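Epidermin modifying enzyme EPID (Staphylococcus epidermidis, PDB 1G63) catalyses the FMN-dependent oxidative decarboxylation of the C-terminal cysteine of the epidermin precursor peptide, forming a carbon-carbon double bond. Local coordinates at residues B[11-22]-B[34-44]. Numbering follows the deposited sequence.
Sequences ASINVININHYI and ILFSPSSKNFI. With FMN (flavin mononucleotide), chain N.
Ala-11 and Ser-40 bring the two backbones together, CA to CA 3.9 Å, and from there helix 18-22 runs back over strand 34-36 at 161°, nearly antiparallel, with the short axes 11.9 Å apart. The pairing belongs to the beta-alpha-beta unit of strand 5-9, helix 18-25 and strand 32-36 in a Rossmann-like fold, in which loops at the ends of neighbouring parallel strands build a cofactor site while the crossover helix packs on the sheet. Val-15 sits where the two regions meet, touching Phe-43 with one methyl and Phe-36 with the other. With chi1 at 67°, CG1 is tucked in between the amide nitrogen and the carbonyl carbon and meets Phe-43 CB at 3.7 Å, whereas CG2 points to the edge of the Phe-36 ring, 3.8 Å from CE2, in the ring plane. Ile-44 packs on Ile-16, CG2 to CG2 at 3.8 Å, while its CD1 reaches toward Val-15. Further along the chain, Ile-18 and Ile-34 lie alongside each other, pointing opposite ways, with CG1 of the first against CD1 of the second, and Ile-34 CD1 also reaches Ile-22 CD1. At the other end the Phe-43 ring turns its edge to the flavin, CZ standing 3.5 Å from FMN C8, and Leu-64 of a neighbouring subunit packs on the same residue. Both segments then grip one phosphate oxygen: FMN O2P accepts from Ala-11 N at 2.6 Å (N-H...O 163°) and from Ser-37 OG at 2.9 Å. The ribityl O2' donates in turn to Ala-11 O. Apolar packing and the shared phosphate oxygen thus join the segments, and cofactor binding would be expected to tie the two loops more firmly together.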
ATOM      1  N   ALA B  11      11.579 -17.556 -19.379  1.00 24.68           N
ATOM      2  CA  ALA B  11      10.743 -18.360 -18.494  1.00 26.07           C
ATOM      3  C   ALA B  11      10.602 -19.842 -18.825  1.00 27.59           C
ATOM      4  O   ALA B  11       9.501 -20.353 -19.031  1.00 27.63           O
ATOM      5  CB  ALA B  11       9.366 -17.720 -18.365  1.00 25.20           C
ATOM      6  N   SER B  12      11.736 -20.523 -18.875  1.00 29.76           N
ATOM      7  CA  SER B  12      11.770 -21.958 -19.099  1.00 30.96           C
ATOM      8  C   SER B  12      12.054 -22.549 -17.724  1.00 31.37           C
ATOM      9  O   SER B  12      12.788 -21.961 -16.936  1.00 31.13           O
ATOM     10  CB  SER B  12      12.904 -22.338 -20.046  1.00 32.54           C
ATOM     11  OG  SER B  12      13.271 -23.700 -19.865  1.00 31.63           O
ATOM     12  N   ILE B  13      11.473 -23.704 -17.430  1.00 32.56           N
ATOM     13  CA  ILE B  13      11.680 -24.343 -16.140  1.00 32.20           C
ATOM     14  C   ILE B  13      13.166 -24.473 -15.804  1.00 32.74           C
ATOM     15  O   ILE B  13      13.554 -24.368 -14.642  1.00 32.17           O
ATOM     16  CB  ILE B  13      11.021 -25.752 -16.106  1.00 33.21           C
ATOM     17  CG1 ILE B  13      11.215 -26.395 -14.731  1.00 32.26           C
ATOM     18  CG2 ILE B  13      11.615 -26.637 -17.197  1.00 32.13           C
ATOM     19  CD1 ILE B  13      10.645 -25.587 -13.587  1.00 32.91           C
ATOM     20  N   ASN B  14      14.001 -24.684 -16.820  1.00 33.15           N
ATOM     21  CA  ASN B  14      15.431 -24.842 -16.577  1.00 34.48           C
ATOM     22  C   ASN B  14      16.189 -23.577 -16.235  1.00 33.88           C
ATOM     23  O   ASN B  14      17.400 -23.624 -16.022  1.00 34.07           O
ATOM     24  CB  ASN B  14      16.103 -25.532 -17.760  1.00 35.61           C
ATOM     25  CG  ASN B  14      15.709 -26.978 -17.872  1.00 36.22           C
ATOM     26  OD1 ASN B  14      14.943 -27.359 -18.755  1.00 38.30           O
ATOM     27  ND2 ASN B  14      16.213 -27.797 -16.959  1.00 36.71           N
ATOM     28  N   VAL B  15      15.495 -22.448 -16.178  1.00 33.11           N
ATOM     29  CA  VAL B  15      16.159 -21.204 -15.825  1.00 33.06           C
ATOM     30  C   VAL B  15      16.606 -21.304 -14.362  1.00 33.88           C
ATOM     31  O   VAL B  15      17.470 -20.551 -13.912  1.00 32.95           O
ATOM     32  CB  VAL B  15      15.223 -19.990 -16.006  1.00 31.99           C
ATOM     33  CG1 VAL B  15      14.091 -20.049 -15.002  1.00 31.70           C
ATOM     34  CG2 VAL B  15      16.013 -18.701 -15.871  1.00 29.78           C
ATOM     35  N   ILE B  16      16.021 -22.247 -13.624  1.00 34.18           N
ATOM     36  CA  ILE B  16      16.380 -22.437 -12.222  1.00 36.54           C
ATOM     37  C   ILE B  16      17.790 -23.013 -12.073  1.00 37.04           C
ATOM     38  O   ILE B  16      18.349 -23.021 -10.978  1.00 37.97           O
ATOM     39  CB  ILE B  16      15.397 -23.386 -11.496  1.00 37.68           C
ATOM     40  CG1 ILE B  16      15.608 -24.827 -11.969  1.00 38.41           C
ATOM     41  CG2 ILE B  16      13.967 -22.944 -11.752  1.00 37.19           C
ATOM     42  CD1 ILE B  16      14.771 -25.841 -11.225  1.00 39.86           C
ATOM     43  N   ASN B  17      18.354 -23.500 -13.175  1.00 37.37           N
ATOM     44  CA  ASN B  17      19.699 -24.069 -13.169  1.00 39.30           C
ATOM     45  C   ASN B  17      20.695 -23.200 -13.942  1.00 38.55           C
ATOM     46  O   ASN B  17      21.822 -23.623 -14.194  1.00 37.83           O
ATOM     47  CB  ASN B  17      19.683 -25.472 -13.783  1.00 39.89           C
ATOM     48  CG  ASN B  17      18.942 -26.479 -12.925  1.00 42.70           C
ATOM     49  OD1 ASN B  17      18.336 -27.422 -13.446  1.00 44.31           O
ATOM     50  ND2 ASN B  17      18.993 -26.296 -11.603  1.00 42.39           N
ATOM     51  N   ILE B  18      20.281 -21.991 -14.304  1.00 37.24           N
ATOM     52  CA  ILE B  18      21.136 -21.092 -15.066  1.00 37.22           C
ATOM     53  C   ILE B  18      22.453 -20.749 -14.358  1.00 37.39           C
ATOM     54  O   ILE B  18      23.456 -20.481 -15.009  1.00 36.29           O
ATOM     55  CB  ILE B  18      20.381 -19.771 -15.438  1.00 35.46           C
ATOM     56  CG1 ILE B  18      21.139 -19.030 -16.537  1.00 34.40           C
ATOM     57  CG2 ILE B  18      20.230 -18.873 -14.221  1.00 32.85           C
ATOM     58  CD1 ILE B  18      21.256 -19.805 -17.838  1.00 32.02           C
ATOM     59  N   ASN B  19      22.450 -20.768 -13.032  1.00 38.69           N
ATOM     60  CA  ASN B  19      23.652 -20.451 -12.276  1.00 41.27           C
ATOM     61  C   ASN B  19      24.801 -21.391 -12.622  1.00 42.70           C
ATOM     62  O   ASN B  19      25.961 -20.983 -12.613  1.00 43.17           O
ATOM     63  CB  ASN B  19      23.367 -20.502 -10.770  1.00 43.52           C
ATOM     64  CG  ASN B  19      22.800 -21.840 -10.319  1.00 45.53           C
ATOM     65  OD1 ASN B  19      21.667 -22.197 -10.660  1.00 46.28           O
ATOM     66  ND2 ASN B  19      23.590 -22.589  -9.552  1.00 45.21           N
ATOM     67  N   HIS B  20      24.484 -22.644 -12.933  1.00 44.16           N
ATOM     68  CA  HIS B  20      25.508 -23.624 -13.284  1.00 45.97           C
ATOM     69  C   HIS B  20      26.248 -23.232 -14.558  1.00 46.45           C
ATOM     70  O   HIS B  20      27.463 -23.387 -14.652  1.00 47.46           O
ATOM     71  CB  HIS B  20      24.890 -25.008 -13.475  1.00 47.38           C
ATOM     72  CG  HIS B  20      24.340 -25.604 -12.221  1.00 50.40           C
ATOM     73  ND1 HIS B  20      25.078 -25.707 -11.061  1.00 51.95           N
ATOM     74  CD2 HIS B  20      23.130 -26.146 -11.948  1.00 51.86           C
ATOM     75  CE1 HIS B  20      24.346 -26.287 -10.128  1.00 52.71           C
ATOM     76  NE2 HIS B  20      23.160 -26.564 -10.641  1.00 52.90           N
ATOM     77  N   TYR B  21      25.512 -22.733 -15.544  1.00 45.88           N
ATOM     78  CA  TYR B  21      26.127 -22.328 -16.795  1.00 45.39           C
ATOM     79  C   TYR B  21      27.044 -21.133 -16.583  1.00 46.26           C
ATOM     80  O   TYR B  21      28.122 -21.059 -17.171  1.00 46.62           O
ATOM     81  CB  TYR B  21      25.063 -21.964 -17.835  1.00 44.21           C
ATOM     82  CG  TYR B  21      24.315 -23.141 -18.406  1.00 43.13           C
ATOM     83  CD1 TYR B  21      23.221 -23.690 -17.743  1.00 43.38           C
ATOM     84  CD2 TYR B  21      24.711 -23.717 -19.609  1.00 44.32           C
ATOM     85  CE1 TYR B  21      22.538 -24.786 -18.268  1.00 43.00           C
ATOM     86  CE2 TYR B  21      24.037 -24.814 -20.143  1.00 44.23           C
ATOM     87  CZ  TYR B  21      22.951 -25.341 -19.467  1.00 43.80           C
ATOM     88  OH  TYR B  21      22.279 -26.421 -19.995  1.00 44.96           O
ATOM     89  N   ILE B  22      26.611 -20.204 -15.737  1.00 46.58           N
ATOM     90  CA  ILE B  22      27.378 -18.997 -15.471  1.00 47.04           C
ATOM     91  C   ILE B  22      28.787 -19.275 -14.978  1.00 47.94           C
ATOM     92  O   ILE B  22      29.767 -18.870 -15.608  1.00 46.67           O
ATOM     93  CB  ILE B  22      26.654 -18.109 -14.449  1.00 46.36           C
ATOM     94  CG1 ILE B  22      25.297 -17.690 -15.015  1.00 46.80           C
ATOM     95  CG2 ILE B  22      27.501 -16.890 -14.126  1.00 45.39           C
ATOM     96  CD1 ILE B  22      24.424 -16.923 -14.037  1.00 48.47           C
ATOM     97  N   ILE B  34      24.145 -11.240 -17.337  1.00 31.42           N
ATOM     98  CA  ILE B  34      22.842 -11.837 -17.558  1.00 30.25           C
ATOM     99  C   ILE B  34      21.671 -10.847 -17.560  1.00 29.42           C
ATOM    100  O   ILE B  34      21.708  -9.799 -16.913  1.00 29.08           O
ATOM    101  CB  ILE B  34      22.623 -12.960 -16.521  1.00 28.43           C
ATOM    102  CG1 ILE B  34      21.417 -13.812 -16.912  1.00 28.40           C
ATOM    103  CG2 ILE B  34      22.500 -12.359 -15.139  1.00 28.16           C
ATOM    104  CD1 ILE B  34      21.436 -15.196 -16.303  1.00 27.36           C
ATOM    105  N   LEU B  35      20.638 -11.196 -18.317  1.00 28.32           N
ATOM    106  CA  LEU B  35      19.440 -10.376 -18.466  1.00 28.60           C
ATOM    107  C   LEU B  35      18.250 -11.347 -18.498  1.00 27.03           C
ATOM    108  O   LEU B  35      18.260 -12.311 -19.255  1.00 26.80           O
ATOM    109  CB  LEU B  35      19.537  -9.594 -19.786  1.00 30.34           C
ATOM    110  CG  LEU B  35      18.587  -8.432 -20.087  1.00 32.23           C
ATOM    111  CD1 LEU B  35      18.892  -7.882 -21.478  1.00 32.20           C
ATOM    112  CD2 LEU B  35      17.151  -8.902 -20.014  1.00 34.33           C
ATOM    113  N   PHE B  36      17.232 -11.103 -17.678  1.00 26.03           N
ATOM    114  CA  PHE B  36      16.068 -11.994 -17.624  1.00 24.13           C
ATOM    115  C   PHE B  36      14.795 -11.419 -18.231  1.00 23.56           C
ATOM    116  O   PHE B  36      14.627 -10.205 -18.346  1.00 21.28           O
ATOM    117  CB  PHE B  36      15.747 -12.384 -16.173  1.00 25.33           C
ATOM    118  CG  PHE B  36      16.804 -13.227 -15.506  1.00 27.49           C
ATOM    119  CD1 PHE B  36      17.883 -12.632 -14.862  1.00 28.33           C
ATOM    120  CD2 PHE B  36      16.711 -14.621 -15.513  1.00 26.13           C
ATOM    121  CE1 PHE B  36      18.863 -13.412 -14.224  1.00 29.70           C
ATOM    122  CE2 PHE B  36      17.679 -15.407 -14.882  1.00 27.43           C
ATOM    123  CZ  PHE B  36      18.758 -14.803 -14.235  1.00 27.39           C
ATOM    124  N   SER B  37      13.894 -12.311 -18.624  1.00 23.91           N
ATOM    125  CA  SER B  37      12.611 -11.893 -19.160  1.00 23.61           C
ATOM    126  C   SER B  37      11.726 -11.690 -17.923  1.00 23.66           C
ATOM    127  O   SER B  37      11.910 -12.348 -16.902  1.00 24.35           O
ATOM    128  CB  SER B  37      12.019 -12.985 -20.051  1.00 22.71           C
ATOM    129  OG  SER B  37      11.548 -14.085 -19.292  1.00 24.95           O
ATOM    130  N   PRO B  38      10.767 -10.762 -17.988  1.00 24.71           N
ATOM    131  CA  PRO B  38       9.882 -10.519 -16.839  1.00 24.54           C
ATOM    132  C   PRO B  38       9.302 -11.795 -16.225  1.00 25.19           C
ATOM    133  O   PRO B  38       9.297 -11.961 -15.004  1.00 26.59           O
ATOM    134  CB  PRO B  38       8.797  -9.622 -17.428  1.00 21.11           C
ATOM    135  CG  PRO B  38       9.571  -8.817 -18.432  1.00 23.30           C
ATOM    136  CD  PRO B  38      10.445  -9.854 -19.105  1.00 23.67           C
ATOM    137  N   SER B  39       8.827 -12.701 -17.070  1.00 25.90           N
ATOM    138  CA  SER B  39       8.231 -13.940 -16.587  1.00 27.50           C
ATOM    139  C   SER B  39       9.184 -14.896 -15.883  1.00 28.87           C
ATOM    140  O   SER B  39       8.765 -15.666 -15.014  1.00 29.78           O
ATOM    141  CB  SER B  39       7.549 -14.687 -17.730  1.00 26.13           C
ATOM    142  OG  SER B  39       6.464 -13.946 -18.231  1.00 27.74           O
ATOM    143  N   SER B  40      10.455 -14.865 -16.247  1.00 29.08           N
ATOM    144  CA  SER B  40      11.398 -15.777 -15.621  1.00 31.05           C
ATOM    145  C   SER B  40      11.586 -15.450 -14.137  1.00 31.61           C
ATOM    146  O   SER B  40      12.055 -16.273 -13.359  1.00 31.55           O
ATOM    147  CB  SER B  40      12.737 -15.761 -16.378  1.00 29.22           C
ATOM    148  OG  SER B  40      13.265 -14.457 -16.465  1.00 30.30           O
ATOM    149  N   LYS B  41      11.186 -14.250 -13.740  1.00 34.92           N
ATOM    150  CA  LYS B  41      11.313 -13.829 -12.348  1.00 36.04           C
ATOM    151  C   LYS B  41      10.334 -14.555 -11.426  1.00 36.44           C
ATOM    152  O   LYS B  41      10.409 -14.433 -10.205  1.00 37.02           O
ATOM    153  CB  LYS B  41      11.146 -12.312 -12.256  1.00 36.46           C
ATOM    154  CG  LYS B  41      12.192 -11.583 -13.104  1.00 39.71           C
ATOM    155  CD  LYS B  41      11.949 -10.086 -13.225  1.00 42.36           C
ATOM    156  CE  LYS B  41      12.990  -9.447 -14.160  1.00 43.28           C
ATOM    157  NZ  LYS B  41      12.743  -7.998 -14.409  1.00 41.32           N
ATOM    158  N   ASN B  42       9.428 -15.331 -12.014  1.00 36.84           N
ATOM    159  CA  ASN B  42       8.466 -16.113 -11.239  1.00 36.67           C
ATOM    160  C   ASN B  42       9.059 -17.478 -10.926  1.00 36.22           C
ATOM    161  O   ASN B  42       8.443 -18.273 -10.227  1.00 36.74           O
ATOM    162  CB  ASN B  42       7.180 -16.347 -12.027  1.00 38.94           C
ATOM    163  CG  ASN B  42       6.393 -15.085 -12.252  1.00 41.44           C
ATOM    164  OD1 ASN B  42       5.511 -15.049 -13.104  1.00 44.19           O
ATOM    165  ND2 ASN B  42       6.697 -14.041 -11.488  1.00 43.27           N
ATOM    166  N   PHE B  43      10.244 -17.758 -11.460  1.00 35.14           N
ATOM    167  CA  PHE B  43      10.878 -19.050 -11.237  1.00 35.18           C
ATOM    168  C   PHE B  43      12.058 -18.976 -10.287  1.00 35.21           C
ATOM    169  O   PHE B  43      12.376 -19.946  -9.599  1.00 34.64           O
ATOM    170  CB  PHE B  43      11.371 -19.647 -12.555  1.00 34.77           C
ATOM    171  CG  PHE B  43      10.280 -19.998 -13.511  1.00 33.79           C
ATOM    172  CD1 PHE B  43       9.470 -19.009 -14.057  1.00 34.25           C
ATOM    173  CD2 PHE B  43      10.080 -21.315 -13.890  1.00 33.51           C
ATOM    174  CE1 PHE B  43       8.477 -19.323 -14.972  1.00 32.53           C
ATOM    175  CE2 PHE B  43       9.092 -21.644 -14.802  1.00 36.04           C
ATOM    176  CZ  PHE B  43       8.284 -20.640 -15.349  1.00 35.19           C
ATOM    177  N   ILE B  44      12.722 -17.832 -10.259  1.00 34.73           N
ATOM    178  CA  ILE B  44      13.874 -17.692  -9.393  1.00 35.84           C
ATOM    179  C   ILE B  44      14.025 -16.274  -8.887  1.00 35.95           C
ATOM    180  O   ILE B  44      13.363 -15.358  -9.359  1.00 35.62           O
ATOM    181  CB  ILE B  44      15.179 -18.060 -10.138  1.00 35.98           C
ATOM    182  CG1 ILE B  44      15.322 -17.171 -11.377  1.00 36.30           C
ATOM    183  CG2 ILE B  44      15.177 -19.532 -10.525  1.00 35.07           C
ATOM    184  CD1 ILE B  44      16.644 -17.322 -12.085  1.00 37.59           C
TER
HETATM  185  N1  FMN N 501       7.917 -22.377 -21.941  1.00 30.19           N
HETATM  186  C2  FMN N 501       8.947 -22.840 -22.715  1.00 30.16           C
HETATM  187  O2  FMN N 501       9.163 -22.465 -23.832  1.00 31.08           O
HETATM  188  N3  FMN N 501       9.825 -23.837 -22.172  1.00 29.52           N
HETATM  189  C4  FMN N 501       9.723 -24.377 -20.936  1.00 29.68           C
HETATM  190  O4  FMN N 501      10.517 -25.258 -20.570  1.00 30.20           O
HETATM  191  C4A FMN N 501       8.601 -23.902 -20.116  1.00 30.21           C
HETATM  192  N5  FMN N 501       8.439 -24.334 -18.871  1.00 32.71           N
HETATM  193  C5A FMN N 501       7.497 -23.749 -18.071  1.00 31.73           C
HETATM  194  C6  FMN N 501       7.384 -24.145 -16.668  1.00 32.44           C
HETATM  195  C7  FMN N 501       6.382 -23.705 -15.851  1.00 32.15           C
HETATM  196  C7M FMN N 501       6.306 -24.135 -14.378  1.00 30.77           C
HETATM  197  C8  FMN N 501       5.515 -22.604 -16.316  1.00 31.77           C
HETATM  198  C8M FMN N 501       4.479 -21.982 -15.410  1.00 31.13           C
HETATM  199  C9  FMN N 501       5.590 -22.237 -17.656  1.00 29.69           C
HETATM  200  C9A FMN N 501       6.541 -22.762 -18.553  1.00 30.45           C
HETATM  201  N10 FMN N 501       6.674 -22.401 -19.930  1.00 27.80           N
HETATM  202  C10 FMN N 501       7.732 -22.851 -20.710  1.00 28.94           C
HETATM  203  C1' FMN N 501       5.771 -21.390 -20.501  1.00 25.95           C
HETATM  204  C2' FMN N 501       6.452 -19.999 -20.440  1.00 23.53           C
HETATM  205  O2' FMN N 501       6.839 -19.583 -19.129  1.00 23.94           O
HETATM  206  C3' FMN N 501       5.524 -18.939 -21.029  1.00 22.46           C
HETATM  207  O3' FMN N 501       5.280 -19.241 -22.442  1.00 19.97           O
HETATM  208  C4' FMN N 501       6.010 -17.501 -20.917  1.00 23.26           C
HETATM  209  O4' FMN N 501       4.979 -16.568 -21.327  1.00 22.15           O
HETATM  210  C5' FMN N 501       7.292 -17.206 -21.680  1.00 24.06           C
HETATM  211  O5' FMN N 501       7.740 -15.860 -21.415  1.00 25.55           O
HETATM  212  P   FMN N 501       9.194 -15.338 -21.780  1.00 21.73           P
HETATM  213  O1P FMN N 501       9.385 -15.561 -23.248  1.00 24.48           O
HETATM  214  O2P FMN N 501      10.165 -16.060 -20.927  1.00 25.14           O
HETATM  215  O3P FMN N 501       9.153 -13.811 -21.415  1.00 25.23           O